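Long-range contacts in restriction endonuclease r.bpuji (PDB 2VLA), which recognises its cognate DNA sequence through the N-terminal domain described here and, as the whole enzyme, probably cleaves DNA as a restriction endonuclease: residues K75-M79 against F105-I109; R10-I14 against K112-P116; L26-N31 against T93-I97. All coordinates share one frame; numbering follows the deposited sequence.

Contact 1: K75-M79 against F105-I109; sequences KLFGM and FFKDI. With nucleotides of chain B.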
loop_
_atom_site.group_PDB
_atom_site.type_symbol
_atom_site.label_atom_id
_atom_site.label_comp_id
_atom_site.label_asym_id
_atom_site.label_seq_id
_atom_site.Cartn_x
_atom_site.Cartn_y
_atom_site.Cartn_z
ATOM N N LYS A 75 7.535 -2.564 7.843
ATOM C CA LYS A 75 6.186 -2.022 7.680
ATOM C C LYS A 75 5.589 -2.283 6.293
ATOM O O LYS A 75 4.577 -2.987 6.164
ATOM C CB LYS A 75 6.160 -0.546 7.991
ATOM C CG LYS A 75 6.493 -0.225 9.415
ATOM C CD LYS A 75 5.330 -0.529 10.343
ATOM C CE LYS A 75 5.582 -0.018 11.765
ATOM N NZ LYS A 75 4.352 -0.041 12.606
ATOM N N LEU A 76 6.206 -1.759 5.236
ATOM C CA LEU A 76 5.522 -1.731 3.949
ATOM C C LEU A 76 5.379 -3.141 3.363
ATOM O O LEU A 76 4.346 -3.471 2.775
ATOM C CB LEU A 76 6.229 -0.807 2.966
ATOM C CG LEU A 76 5.561 -0.625 1.605
ATOM C CD1 LEU A 76 4.184 0.015 1.747
ATOM C CD2 LEU A 76 6.498 0.237 0.684
ATOM N N PHE A 77 6.441 -3.948 3.433
ATOM C CA PHE A 77 6.371 -5.295 2.871
ATOM C C PHE A 77 5.938 -6.371 3.880
ATOM O O PHE A 77 5.680 -7.490 3.499
ATOM C CB PHE A 77 7.692 -5.715 2.261
ATOM C CG PHE A 77 8.074 -4.962 0.979
ATOM C CD1 PHE A 77 7.230 -4.016 0.411
ATOM C CD2 PHE A 77 9.291 -5.233 0.347
ATOM C CE1 PHE A 77 7.612 -3.348 -0.749
ATOM C CE2 PHE A 77 9.654 -4.579 -0.801
ATOM C CZ PHE A 77 8.824 -3.633 -1.353
ATOM N N GLY A 78 5.905 -6.031 5.166
ATOM C CA GLY A 78 5.413 -6.965 6.191
ATOM C C GLY A 78 6.193 -8.277 6.245
ATOM O O GLY A 78 5.593 -9.358 6.250
ATOM N N MET A 79 7.517 -8.190 6.368
ATOM C CA MET A 79 8.363 -9.354 6.204
ATOM C C MET A 79 8.811 -9.991 7.521
ATOM O O MET A 79 9.358 -11.088 7.525
ATOM C CB MET A 79 9.576 -9.013 5.330
ATOM C CG MET A 79 9.184 -8.603 3.923
ATOM S SD MET A 79 10.553 -8.342 2.822
ATOM C CE MET A 79 10.926 -10.051 2.433
ATOM N N PHE A 105 3.677 -12.265 -4.011
ATOM C CA PHE A 105 4.059 -11.487 -2.855
ATOM C C PHE A 105 3.335 -10.142 -2.892
ATOM O O PHE A 105 2.750 -9.706 -1.902
ATOM C CB PHE A 105 5.590 -11.299 -2.868
ATOM C CG PHE A 105 6.148 -10.552 -1.686
ATOM C CD1 PHE A 105 6.287 -9.183 -1.725
ATOM C CD2 PHE A 105 6.667 -11.237 -0.601
ATOM C CE1 PHE A 105 6.878 -8.498 -0.673
ATOM C CE2 PHE A 105 7.241 -10.569 0.455
ATOM C CZ PHE A 105 7.375 -9.192 0.410
ATOM N N PHE A 106 3.343 -9.489 -4.046
ATOM C CA PHE A 106 2.697 -8.197 -4.176
ATOM C C PHE A 106 1.184 -8.279 -4.304
ATOM O O PHE A 106 0.479 -7.395 -3.837
ATOM C CB PHE A 106 3.343 -7.382 -5.283
ATOM C CG PHE A 106 4.678 -6.875 -4.899
ATOM C CD1 PHE A 106 4.780 -5.871 -3.977
ATOM C CD2 PHE A 106 5.841 -7.507 -5.333
ATOM C CE1 PHE A 106 6.009 -5.454 -3.532
ATOM C CE2 PHE A 106 7.046 -7.122 -4.861
ATOM C CZ PHE A 106 7.145 -6.091 -3.978
ATOM N N LYS A 107 0.674 -9.367 -4.889
ATOM C CA LYS A 107 -0.782 -9.619 -4.866
ATOM C C LYS A 107 -1.275 -9.619 -3.433
ATOM O O LYS A 107 -2.292 -9.002 -3.116
ATOM C CB LYS A 107 -1.117 -10.961 -5.526
ATOM C CG LYS A 107 -1.164 -10.923 -7.052
ATOM C CD LYS A 107 -1.392 -12.315 -7.643
ATOM C CE LYS A 107 -1.477 -12.279 -9.186
ATOM N NZ LYS A 107 -0.160 -12.373 -9.842
ATOM N N ASP A 108 -0.544 -10.302 -2.561
ATOM C CA ASP A 108 -0.947 -10.437 -1.168
ATOM C C ASP A 108 -0.899 -9.090 -0.447
ATOM O O ASP A 108 -1.803 -8.760 0.318
ATOM C CB ASP A 108 -0.050 -11.453 -0.459
ATOM C CG ASP A 108 -0.535 -11.783 0.944
ATOM O OD1 ASP A 108 -1.619 -12.448 1.069
ATOM O OD2 ASP A 108 0.129 -11.370 1.921
ATOM N N ILE A 109 0.158 -8.315 -0.681
ATOM C CA ILE A 109 0.217 -6.960 -0.185
ATOM C C ILE A 109 -1.022 -6.146 -0.618
ATOM O O ILE A 109 -1.641 -5.456 0.210
ATOM C CB ILE A 109 1.530 -6.270 -0.638
ATOM C CG1 ILE A 109 2.691 -6.773 0.244
ATOM C CG2 ILE A 109 1.404 -4.753 -0.608
ATOM C CD1 ILE A 109 4.117 -6.333 -0.223
ATOM P P DC B 5 8.808 2.517 11.235
ATOM O OP1 DC B 5 8.696 1.226 11.944
ATOM O OP2 DC B 5 9.677 2.610 10.054
ATOM O "O5'" DC B 5 7.318 3.025 10.937
ATOM C "C5'" DC B 5 6.979 3.653 9.727
ATOM C "C4'" DC B 5 6.515 5.062 9.958
ATOM O "O4'" DC B 5 7.595 5.837 10.558
ATOM C "C3'" DC B 5 6.120 5.816 8.710
ATOM O "O3'" DC B 5 5.166 6.827 9.042
ATOM C "C2'" DC B 5 7.485 6.369 8.286
ATOM C "C1'" DC B 5 7.995 6.844 9.643
ATOM N N1 DC B 5 9.445 7.047 9.695
ATOM C C2 DC B 5 9.977 8.318 9.948
ATOM O O2 DC B 5 9.201 9.265 10.189
ATOM N N3 DC B 5 11.337 8.473 9.954
ATOM C C4 DC B 5 12.127 7.442 9.700
ATOM N N4 DC B 5 13.457 7.645 9.719
ATOM C C5 DC B 5 11.628 6.156 9.415
ATOM C C6 DC B 5 10.287 5.998 9.434
#
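F77, in the turn that follows L76, presents one face of its ring to F105 and F106 of helix 102-112. Its CB lies 4.0 Å from CZ of F105, and CG faces CE1 of the same ring at much the same range. CD1 reaches 3.9 Å from CD1 of I109, and at the far side of the ring CE1 comes 3.8 Å from CE1 of F106, with CZ beside it meeting F106 CZ. Both phenylalanines of helix 102-112 thus turn an edge to the same face of F77, each ring plane at 85° to it, with centroids 5.4 Å away for F106 and 5.8 Å for F105 in a more offset arrangement. F105 takes up this place with CG anti to its backbone N (chi1 -177°), and its CD1 also covers the centre of one face of the F106 ring. M79 completes the wall: its CG meets CZ of F105 at the ring edge, 4.0 Å off, and SD stands obliquely to the ring. At the other end of the segment K75 turns away to the DNA, where its CE is 3.4 Å from OP1 of DC5 of chain B while NZ bonds to G118 O. An alanine here takes NZ away and would probably leave G118 O without its mate and the DC5 phosphate without the aliphatic arm laid along it. R92 holds F77 O, and Y216 of helix 203-219 packs on F77. The whole is a buried aromatic cluster of T-shaped pairs with a Met-aromatic flank, joining the C-terminal part of helix 62-76 to helix 102-112 within the DNA-recognition domain.

Contact 2: R10-I14 against K112-P116; sequences RCTII and KFQFP. With nucleotides of chain B.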
loop_
_atom_site.group_PDB
_atom_site.type_symbol
_atom_site.label_atom_id
_atom_site.label_comp_id
_atom_site.label_asym_id
_atom_site.label_seq_id
_atom_site.Cartn_x
_atom_site.Cartn_y
_atom_site.Cartn_z
ATOM N N ARG A 10 -4.963 14.015 1.355
ATOM C CA ARG A 10 -3.700 13.329 1.132
ATOM C C ARG A 10 -3.568 12.167 2.095
ATOM O O ARG A 10 -3.608 12.349 3.320
ATOM C CB ARG A 10 -2.535 14.313 1.293
ATOM C CG ARG A 10 -1.166 13.695 1.030
ATOM C CD ARG A 10 -0.071 14.719 1.022
ATOM N NE ARG A 10 1.201 14.135 0.629
ATOM C CZ ARG A 10 2.145 13.697 1.460
ATOM N NH1 ARG A 10 1.985 13.750 2.759
ATOM N NH2 ARG A 10 3.291 13.219 0.973
ATOM N N CYS A 11 -3.423 10.974 1.538
ATOM C CA CYS A 11 -3.441 9.753 2.303
ATOM C C CYS A 11 -2.278 8.863 1.846
ATOM O O CYS A 11 -2.374 8.163 0.854
ATOM C CB CYS A 11 -4.819 9.029 2.141
ATOM S SG CYS A 11 -5.076 7.635 3.181
ATOM N N THR A 12 -1.170 8.958 2.556
ATOM C CA THR A 12 0.065 8.396 2.043
ATOM C C THR A 12 0.221 6.925 2.352
ATOM O O THR A 12 -0.512 6.348 3.240
ATOM C CB THR A 12 1.318 9.120 2.590
ATOM O OG1 THR A 12 1.365 8.999 4.001
ATOM C CG2 THR A 12 1.317 10.574 2.212
ATOM N N ILE A 13 1.160 6.303 1.612
ATOM C CA ILE A 13 1.808 5.091 2.033
ATOM C C ILE A 13 3.296 5.397 2.149
ATOM O O ILE A 13 3.765 6.432 1.667
ATOM C CB ILE A 13 1.559 3.911 1.064
ATOM C CG1 ILE A 13 2.177 4.182 -0.324
ATOM C CG2 ILE A 13 0.029 3.622 0.933
ATOM C CD1 ILE A 13 2.485 2.928 -1.099
ATOM N N ILE A 14 4.010 4.512 2.808
ATOM C CA ILE A 14 5.442 4.624 3.019
ATOM C C ILE A 14 6.142 4.787 1.685
ATOM O O ILE A 14 5.751 4.199 0.676
ATOM C CB ILE A 14 5.964 3.396 3.793
ATOM C CG1 ILE A 14 5.588 3.542 5.292
ATOM C CG2 ILE A 14 7.495 3.208 3.620
ATOM C CD1 ILE A 14 5.775 2.306 6.089
ATOM N N LYS A 112 -4.257 -7.240 1.218
ATOM C CA LYS A 112 -4.304 -6.898 2.632
ATOM C C LYS A 112 -4.279 -5.411 2.953
ATOM O O LYS A 112 -4.656 -5.002 4.053
ATOM C CB LYS A 112 -3.166 -7.586 3.376
ATOM C CG LYS A 112 -3.269 -9.104 3.368
ATOM C CD LYS A 112 -3.959 -9.639 4.585
ATOM C CE LYS A 112 -3.778 -11.151 4.699
ATOM N NZ LYS A 112 -2.601 -11.533 5.559
ATOM N N PHE A 113 -3.796 -4.597 2.026
ATOM C CA PHE A 113 -3.629 -3.180 2.281
ATOM C C PHE A 113 -4.989 -2.555 2.594
ATOM O O PHE A 113 -6.012 -2.949 2.013
ATOM C CB PHE A 113 -2.979 -2.466 1.064
ATOM C CG PHE A 113 -1.776 -1.583 1.418
ATOM C CD1 PHE A 113 -1.917 -0.432 2.150
ATOM C CD2 PHE A 113 -0.531 -1.908 0.970
ATOM C CE1 PHE A 113 -0.821 0.377 2.425
ATOM C CE2 PHE A 113 0.547 -1.088 1.223
ATOM C CZ PHE A 113 0.396 0.033 1.941
ATOM N N GLN A 114 -4.979 -1.527 3.422
ATOM C CA GLN A 114 -6.150 -0.758 3.700
ATOM C C GLN A 114 -5.754 0.557 4.296
ATOM O O GLN A 114 -4.585 0.731 4.727
ATOM C CB GLN A 114 -7.039 -1.521 4.695
ATOM C CG GLN A 114 -6.287 -1.928 5.933
ATOM C CD GLN A 114 -7.218 -2.429 7.035
ATOM O OE1 GLN A 114 -7.715 -3.554 6.973
ATOM N NE2 GLN A 114 -7.443 -1.599 8.047
ATOM N N PHE A 115 -6.710 1.489 4.353
ATOM C CA PHE A 115 -6.596 2.670 5.200
ATOM C C PHE A 115 -7.807 2.645 6.156
ATOM O O PHE A 115 -8.911 2.295 5.735
ATOM C CB PHE A 115 -6.671 3.952 4.394
ATOM C CG PHE A 115 -5.582 4.104 3.332
ATOM C CD1 PHE A 115 -4.220 4.158 3.671
ATOM C CD2 PHE A 115 -5.930 4.221 2.013
ATOM C CE1 PHE A 115 -3.214 4.383 2.663
ATOM C CE2 PHE A 115 -4.919 4.446 1.009
ATOM C CZ PHE A 115 -3.578 4.499 1.367
ATOM N N PRO A 116 -7.600 2.994 7.436
ATOM C CA PRO A 116 -6.316 3.281 8.059
ATOM C C PRO A 116 -5.515 2.023 8.264
ATOM O O PRO A 116 -6.018 0.915 8.050
ATOM C CB PRO A 116 -6.717 3.892 9.447
ATOM C CG PRO A 116 -8.208 4.102 9.375
ATOM C CD PRO A 116 -8.709 3.090 8.406
ATOM P P DC B 7 4.736 13.864 5.564
ATOM O OP1 DC B 7 4.055 15.050 6.109
ATOM O OP2 DC B 7 3.953 12.915 4.751
ATOM O "O5'" DC B 7 6.013 14.273 4.688
ATOM C "C5'" DC B 7 6.938 15.235 5.186
ATOM C "C4'" DC B 7 8.131 15.365 4.249
ATOM O "O4'" DC B 7 8.931 14.145 4.294
ATOM C "C3'" DC B 7 7.786 15.544 2.765
ATOM O "O3'" DC B 7 8.659 16.505 2.209
ATOM C "C2'" DC B 7 8.111 14.194 2.150
ATOM C "C1'" DC B 7 9.310 13.817 2.965
ATOM N N1 DC B 7 9.737 12.405 2.973
ATOM C C2 DC B 7 11.096 12.128 3.063
ATOM O O2 DC B 7 11.895 13.074 3.049
ATOM N N3 DC B 7 11.509 10.845 3.116
ATOM C C4 DC B 7 10.596 9.868 3.170
ATOM N N4 DC B 7 11.012 8.612 3.239
ATOM C C5 DC B 7 9.205 10.139 3.090
ATOM C C6 DC B 7 8.822 11.402 2.989
#
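C11 sets its sulfur squarely over the F115 ring, in a Cys sulfur-aromatic contact at the centre of the DNA-recognition domain. SG lies 3.5 Å from the centroid of F115 and only 8° off the ring normal, so it meets nearly all the ring carbons at similar range rather than one edge. The side chain gets there with SG anti to the backbone N (chi1 -172°), which carries it over the ring. I13, two residues on, comes to the same ring from another direction: its CG2 lies close to the ring plane, 3.7 Å from CZ of F115. The same methyl also touches the F113 ring, 3.7 Å from F113 CE1, obliquely this time, and so wedges between two phenylalanines that belong to one irregular segment. Here I13 has CG1 between its backbone N and carbonyl carbon, which turns CG2 toward the two rings. T12 contributes its backbone, with O 3.4 Å from CE1 of F115, and the same oxygen accepts a bond from K128. The touching parts of the two segments run in roughly opposite directions, each without regular strand or helix. Q213 of helix 203-219 also packs on I13 and F115, while F113 reaches L76 of helix 62-76. On the DNA side R10 stretches out; its NE bonds to Y205 O, and Y205 adds a cation-pi contact. Within the other segment, NE2 of Q114 bonds to O of P116, which follows a cis peptide bond. The R10 guanidinium meets the DNA backbone edge-on, NH1 giving a nearly straight bond of 2.9 Å (171°) to OP2 of DC7 of chain B.

Contact 3: L26-N31 against T93-I97; sequences LPAYAN and TNKYI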
loop_
_atom_site.group_PDB
_atom_site.type_symbol
_atom_site.label_atom_id
_atom_site.label_comp_id
_atom_site.label_asym_id
_atom_site.label_seq_id
_atom_site.Cartn_x
_atom_site.Cartn_y
_atom_site.Cartn_z
ATOM N N LEU A 26 14.567 -7.889 -2.813
ATOM C CA LEU A 26 13.520 -8.714 -2.206
ATOM C C LEU A 26 14.073 -10.073 -1.742
ATOM O O LEU A 26 13.871 -10.469 -0.606
ATOM C CB LEU A 26 12.289 -8.888 -3.126
ATOM C CG LEU A 26 11.068 -9.544 -2.470
ATOM C CD1 LEU A 26 10.608 -8.703 -1.291
ATOM C CD2 LEU A 26 9.955 -9.738 -3.492
ATOM N N PRO A 27 14.861 -10.749 -2.594
ATOM C CA PRO A 27 15.518 -11.943 -2.078
ATOM C C PRO A 27 16.454 -11.665 -0.908
ATOM O O PRO A 27 16.563 -12.485 -0.007
ATOM C CB PRO A 27 16.306 -12.446 -3.285
ATOM C CG PRO A 27 15.582 -11.941 -4.440
ATOM C CD PRO A 27 15.058 -10.606 -4.041
ATOM N N ALA A 28 17.175 -10.542 -0.940
ATOM C CA ALA A 28 18.052 -10.214 0.160
ATOM C C ALA A 28 17.287 -10.023 1.468
ATOM O O ALA A 28 17.636 -10.630 2.488
ATOM C CB ALA A 28 18.900 -8.977 -0.169
ATOM N N TYR A 29 16.231 -9.210 1.444
ATOM C CA TYR A 29 15.440 -8.992 2.646
ATOM C C TYR A 29 14.984 -10.370 3.186
ATOM O O TYR A 29 15.073 -10.647 4.375
ATOM C CB TYR A 29 14.201 -8.165 2.354
ATOM C CG TYR A 29 14.381 -6.710 1.969
ATOM C CD1 TYR A 29 15.420 -5.922 2.467
ATOM C CD2 TYR A 29 13.436 -6.099 1.170
ATOM C CE1 TYR A 29 15.526 -4.563 2.103
ATOM C CE2 TYR A 29 13.511 -4.780 0.834
ATOM C CZ TYR A 29 14.534 -4.000 1.304
ATOM O OH TYR A 29 14.557 -2.678 0.913
ATOM N N ALA A 30 14.441 -11.200 2.303
ATOM C CA ALA A 30 13.826 -12.451 2.723
ATOM C C ALA A 30 14.866 -13.410 3.294
ATOM O O ALA A 30 14.627 -14.070 4.306
ATOM C CB ALA A 30 13.103 -13.090 1.560
ATOM N N ASN A 31 16.001 -13.513 2.626
ATOM C CA ASN A 31 17.036 -14.460 3.037
ATOM C C ASN A 31 17.713 -14.015 4.299
ATOM O O ASN A 31 18.041 -14.831 5.148
ATOM C CB ASN A 31 18.046 -14.686 1.917
ATOM C CG ASN A 31 17.535 -15.663 0.877
ATOM O OD1 ASN A 31 16.857 -16.644 1.213
ATOM N ND2 ASN A 31 17.825 -15.402 -0.371
ATOM N N THR A 93 6.804 -13.651 4.181
ATOM C CA THR A 93 8.192 -14.014 3.909
ATOM C C THR A 93 8.329 -15.522 3.745
ATOM O O THR A 93 8.970 -15.993 2.796
ATOM C CB THR A 93 9.115 -13.528 5.021
ATOM O OG1 THR A 93 9.147 -12.113 5.002
ATOM C CG2 THR A 93 10.570 -14.069 4.840
ATOM N N ASN A 94 7.722 -16.279 4.671
ATOM C CA ASN A 94 7.799 -17.733 4.637
ATOM C C ASN A 94 7.293 -18.284 3.283
ATOM O O ASN A 94 7.875 -19.207 2.725
ATOM C CB ASN A 94 6.993 -18.344 5.792
ATOM C CG ASN A 94 7.658 -18.130 7.167
ATOM O OD1 ASN A 94 8.870 -17.901 7.254
ATOM N ND2 ASN A 94 6.864 -18.221 8.236
ATOM N N LYS A 95 6.202 -17.727 2.780
ATOM C CA LYS A 95 5.636 -18.196 1.524
ATOM C C LYS A 95 6.587 -17.913 0.350
ATOM O O LYS A 95 6.813 -18.763 -0.496
ATOM C CB LYS A 95 4.269 -17.554 1.279
ATOM C CG LYS A 95 3.638 -17.910 -0.050
ATOM C CD LYS A 95 2.152 -17.478 -0.084
ATOM C CE LYS A 95 1.533 -17.752 -1.450
ATOM N NZ LYS A 95 2.214 -17.016 -2.553
ATOM N N TYR A 96 7.139 -16.711 0.317
ATOM C CA TYR A 96 8.048 -16.305 -0.752
ATOM C C TYR A 96 9.327 -17.145 -0.738
ATOM O O TYR A 96 9.848 -17.516 -1.793
ATOM C CB TYR A 96 8.346 -14.810 -0.603
ATOM C CG TYR A 96 9.370 -14.263 -1.567
ATOM C CD1 TYR A 96 9.107 -14.175 -2.938
ATOM C CD2 TYR A 96 10.598 -13.805 -1.110
ATOM C CE1 TYR A 96 10.061 -13.647 -3.811
ATOM C CE2 TYR A 96 11.554 -13.283 -1.979
ATOM C CZ TYR A 96 11.287 -13.216 -3.312
ATOM O OH TYR A 96 12.254 -12.689 -4.142
ATOM N N ILE A 97 9.801 -17.470 0.459
ATOM C CA ILE A 97 10.966 -18.343 0.624
ATOM C C ILE A 97 10.678 -19.741 -0.004
ATOM O O ILE A 97 11.572 -20.364 -0.576
ATOM C CB ILE A 97 11.336 -18.486 2.143
ATOM C CG1 ILE A 97 12.006 -17.198 2.674
ATOM C CG2 ILE A 97 12.214 -19.724 2.389
ATOM C CD1 ILE A 97 13.372 -16.977 2.187
#
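Y96 lies against L26, P27 and A30 where helices 22-36 and 91-99 pack across each other, a helix-helix contact centred on one tyrosine. The axes of the two short segments cross at -115° and come within 10.1 Å at closest approach, a spacing bridged by the Y96 ring. Over one face of that ring sits CD2 of L26, in a CH-pi contact 4.1 Å from the centroid and 28° off the normal. At the ring edge, close to its plane, CB of A30 approaches CD2 of Y96 to 3.7 Å, so the small alanine side chain lets the ring lie alongside the helix. The phenol oxygen lies beside L26 and reaches CG of P27 at 3.4 Å. Y96 spans this distance with CG anti to its backbone N (chi1 175°), which throws the ring across to the neighbouring helix. I97 forms the second prong: its CD1 is 3.9 Å from A30 CB and also lies against the amide oxygen OD1 of N31. T93, a turn before, faces the same alanine, with CG2 near A30 O. Polar bonds between the two segments are absent, and the interface rests on apolar contact and on methyl and proline ring carbons laid against oxygens.

Further out, L26 is packed on F105 and F106 of helix 102-112, and A30 on M79, so the first shell is held from the side of the domain core. OG1 of T93 is bound by M79 O, and S90 OG takes the T93 backbone N, fixing the start of helix 91-99. P27 breaks the helix bonding at its own N, yet the turn resumes at once, with N31 N 2.9 Å from P27 O.

How the contacts relate
From the N terminus, residues 10-14 come first and are closed by contact 2 only at 112-116, so its loop encloses both other contacts. Residues 26-31 on helix 22-36 and 75-79 at the C-terminal part of helix 62-76 follow. Contact 3 then closes at 93-97, and contact 1 at 105-109 on the next helix, so these two cross. They also touch, M79 SD lying 3.7 Å from Y29 CB. Contact 1 meets contact 2 where K75 packs on I14. Contacts 2 and 3 do not touch. Together they join the N-terminal segment, helices 22-36, 62-76, 91-99 and 102-112, and the loop after them.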